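Local coordinates for protein rhino (Drosophila melanogaster, PDB 5XYV) that probably helps specify germline piRNA clusters, dimerising through its chromoshadow domain and binding the N-terminal domain of Deadlock, at residues Y21-D25 with D26-F30. Numbering follows the deposited sequence.
Sequences YQMND and DLFMF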
loop_
_atom_site.group_PDB
_atom_site.type_symbol
_atom_site.label_atom_id
_atom_site.label_comp_id
_atom_site.label_asym_id
_atom_site.label_seq_id
_atom_site.Cartn_x
_atom_site.Cartn_y
_atom_site.Cartn_z
ATOM N N TYR B 21 -8.740 -6.184 2.854
ATOM C CA TYR B 21 -9.928 -5.491 3.309
ATOM C C TYR B 21 -9.592 -4.672 4.541
ATOM O O TYR B 21 -8.963 -5.150 5.475
ATOM C CB TYR B 21 -11.057 -6.488 3.584
ATOM C CG TYR B 21 -12.338 -5.854 4.054
ATOM C CD1 TYR B 21 -13.042 -4.979 3.237
ATOM C CD2 TYR B 21 -12.863 -6.154 5.311
ATOM C CE1 TYR B 21 -14.223 -4.418 3.653
ATOM C CE2 TYR B 21 -14.043 -5.597 5.732
ATOM C CZ TYR B 21 -14.720 -4.725 4.902
ATOM O OH TYR B 21 -15.900 -4.161 5.328
ATOM N N GLN B 22 -9.983 -3.412 4.518
ATOM C CA GLN B 22 -9.618 -2.508 5.577
ATOM C C GLN B 22 -10.839 -2.349 6.469
ATOM O O GLN B 22 -11.958 -2.294 5.966
ATOM C CB GLN B 22 -9.150 -1.187 4.977
ATOM C CG GLN B 22 -8.523 -0.203 5.929
ATOM C CD GLN B 22 -7.759 0.876 5.175
ATOM O OE1 GLN B 22 -8.277 1.453 4.227
ATOM N NE2 GLN B 22 -6.527 1.148 5.592
ATOM N N MET B 23 -10.615 -2.313 7.779
ATOM C CA MET B 23 -11.664 -2.147 8.780
ATOM C C MET B 23 -11.171 -1.181 9.827
ATOM O O MET B 23 -10.457 -1.584 10.746
ATOM C CB MET B 23 -12.020 -3.481 9.426
ATOM C CG MET B 23 -12.727 -4.403 8.503
ATOM S SD MET B 23 -12.925 -6.046 9.179
ATOM C CE MET B 23 -14.035 -5.675 10.529
ATOM N N ASN B 24 -11.551 0.087 9.690
ATOM C CA ASN B 24 -10.946 1.143 10.485
ATOM C C ASN B 24 -9.433 1.094 10.282
ATOM O O ASN B 24 -8.938 1.284 9.166
ATOM C CB ASN B 24 -11.295 0.997 11.974
ATOM C CG ASN B 24 -12.756 1.263 12.260
ATOM O OD1 ASN B 24 -13.492 1.729 11.390
ATOM N ND2 ASN B 24 -13.194 0.938 13.475
ATOM N N ASP B 25 -8.715 0.799 11.360
ATOM C CA ASP B 25 -7.258 0.784 11.356
ATOM C C ASP B 25 -6.717 -0.624 11.156
ATOM O O ASP B 25 -5.507 -0.834 11.083
ATOM C CB ASP B 25 -6.722 1.368 12.666
ATOM C CG ASP B 25 -7.022 2.850 12.814
ATOM O OD1 ASP B 25 -7.163 3.540 11.779
ATOM O OD2 ASP B 25 -7.116 3.317 13.972
ATOM N N ASP B 26 -7.616 -1.594 11.081
ATOM C CA ASP B 26 -7.199 -2.967 10.858
ATOM C C ASP B 26 -7.211 -3.323 9.390
ATOM O O ASP B 26 -8.209 -3.124 8.698
ATOM C CB ASP B 26 -8.089 -3.938 11.641
ATOM C CG ASP B 26 -7.808 -3.904 13.113
ATOM O OD1 ASP B 26 -6.668 -4.245 13.490
ATOM O OD2 ASP B 26 -8.714 -3.525 13.884
ATOM N N LEU B 27 -6.086 -3.844 8.918
ATOM C CA LEU B 27 -5.982 -4.292 7.542
ATOM C C LEU B 27 -5.780 -5.792 7.539
ATOM O O LEU B 27 -4.845 -6.307 8.161
ATOM C CB LEU B 27 -4.826 -3.594 6.802
ATOM C CG LEU B 27 -4.642 -3.864 5.303
ATOM C CD1 LEU B 27 -5.909 -3.563 4.517
ATOM C CD2 LEU B 27 -3.421 -3.103 4.712
ATOM N N PHE B 28 -6.657 -6.491 6.830
ATOM C CA PHE B 28 -6.528 -7.932 6.694
ATOM C C PHE B 28 -6.163 -8.274 5.269
ATOM O O PHE B 28 -6.616 -7.607 4.330
ATOM C CB PHE B 28 -7.818 -8.628 7.101
ATOM C CG PHE B 28 -8.041 -8.629 8.561
ATOM C CD1 PHE B 28 -7.550 -9.663 9.337
ATOM C CD2 PHE B 28 -8.745 -7.601 9.173
ATOM C CE1 PHE B 28 -7.747 -9.671 10.701
ATOM C CE2 PHE B 28 -8.943 -7.600 10.542
ATOM C CZ PHE B 28 -8.441 -8.632 11.301
ATOM N N MET B 29 -5.324 -9.296 5.129
ATOM C CA MET B 29 -4.919 -9.803 3.843
ATOM C C MET B 29 -5.496 -11.187 3.663
ATOM O O MET B 29 -5.535 -11.972 4.613
ATOM C CB MET B 29 -3.391 -9.836 3.735
ATOM C CG MET B 29 -2.692 -8.735 4.504
ATOM S SD MET B 29 -2.727 -7.179 3.599
ATOM C CE MET B 29 -1.763 -7.641 2.150
ATOM N N PHE B 30 -5.942 -11.473 2.448
ATOM C CA PHE B 30 -6.485 -12.773 2.101
ATOM C C PHE B 30 -5.454 -13.504 1.277
ATOM O O PHE B 30 -5.061 -13.055 0.193
ATOM C CB PHE B 30 -7.830 -12.597 1.401
ATOM C CG PHE B 30 -8.805 -11.830 2.248
ATOM C CD1 PHE B 30 -9.016 -10.472 2.053
ATOM C CD2 PHE B 30 -9.431 -12.448 3.320
ATOM C CE1 PHE B 30 -9.874 -9.770 2.880
ATOM C CE2 PHE B 30 -10.288 -11.745 4.132
ATOM C CZ PHE B 30 -10.509 -10.411 3.911
HETATM O O HOH W 1 -11.274 -3.291 13.123
#
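Tyr-21 and Phe-28 face each other as an antiparallel hydrogen-bonded pair, Tyr-21 N reaching Phe-28 O at 3.0 Å and Phe-28 N returning a nearly straight bond (178°) to Tyr-21 O. Together with Met-23 and Asp-26, joined through a type II' turn, they close the hairpin between strands 14-23 and 26-33 of the chromoshadow domain. Apolar side chains pack closely toward the end remote from the turn, where CB of Tyr-21 meets the edge of the Phe-30 ring in its plane, 3.6 Å from CE1. Nearer the turn, beside Tyr-21 on the same face, Met-23 SD stands oblique to the Phe-28 ring, 5.4 Å from the centroid, in a Met-aromatic contact. With CG anti to the backbone N (chi1 -180°), the phenol leads away from the strand pair to a weak hydrogen bond from Tyr-21 OH to the backbone O of Phe-36 of Deadlock, a chain that also packs on Met-23 and Phe-28 and sets Trp-44 against the Phe-30 ring. On the other face, CD1 of Leu-27 bends over the opposite strand, 3.6 Å from Tyr-21 O and 4.0 Å from CB of Gln-22, whose extended chain sends its amide to the backbone of Ile-64 and Leu-62 of the second subunit.

Looser are the exposed Asn-24 and the poorly ordered Asp-25. The turn they form is closed at its base: Met-23 N is held at 2.7 Å by Asp-26 O, and Asp-26 N returns a bond from 48° above the Met-23 carbonyl plane. A water donates to Met-23 O and, at 2.7 Å, to Asp-26 OD2, while His-43 binds OD1. The charged Asp-26/His-43 pair thus borders the apolar surface offered to Deadlock on the same face; its carboxylate would probably stay ionised and could favour a protonated His-43.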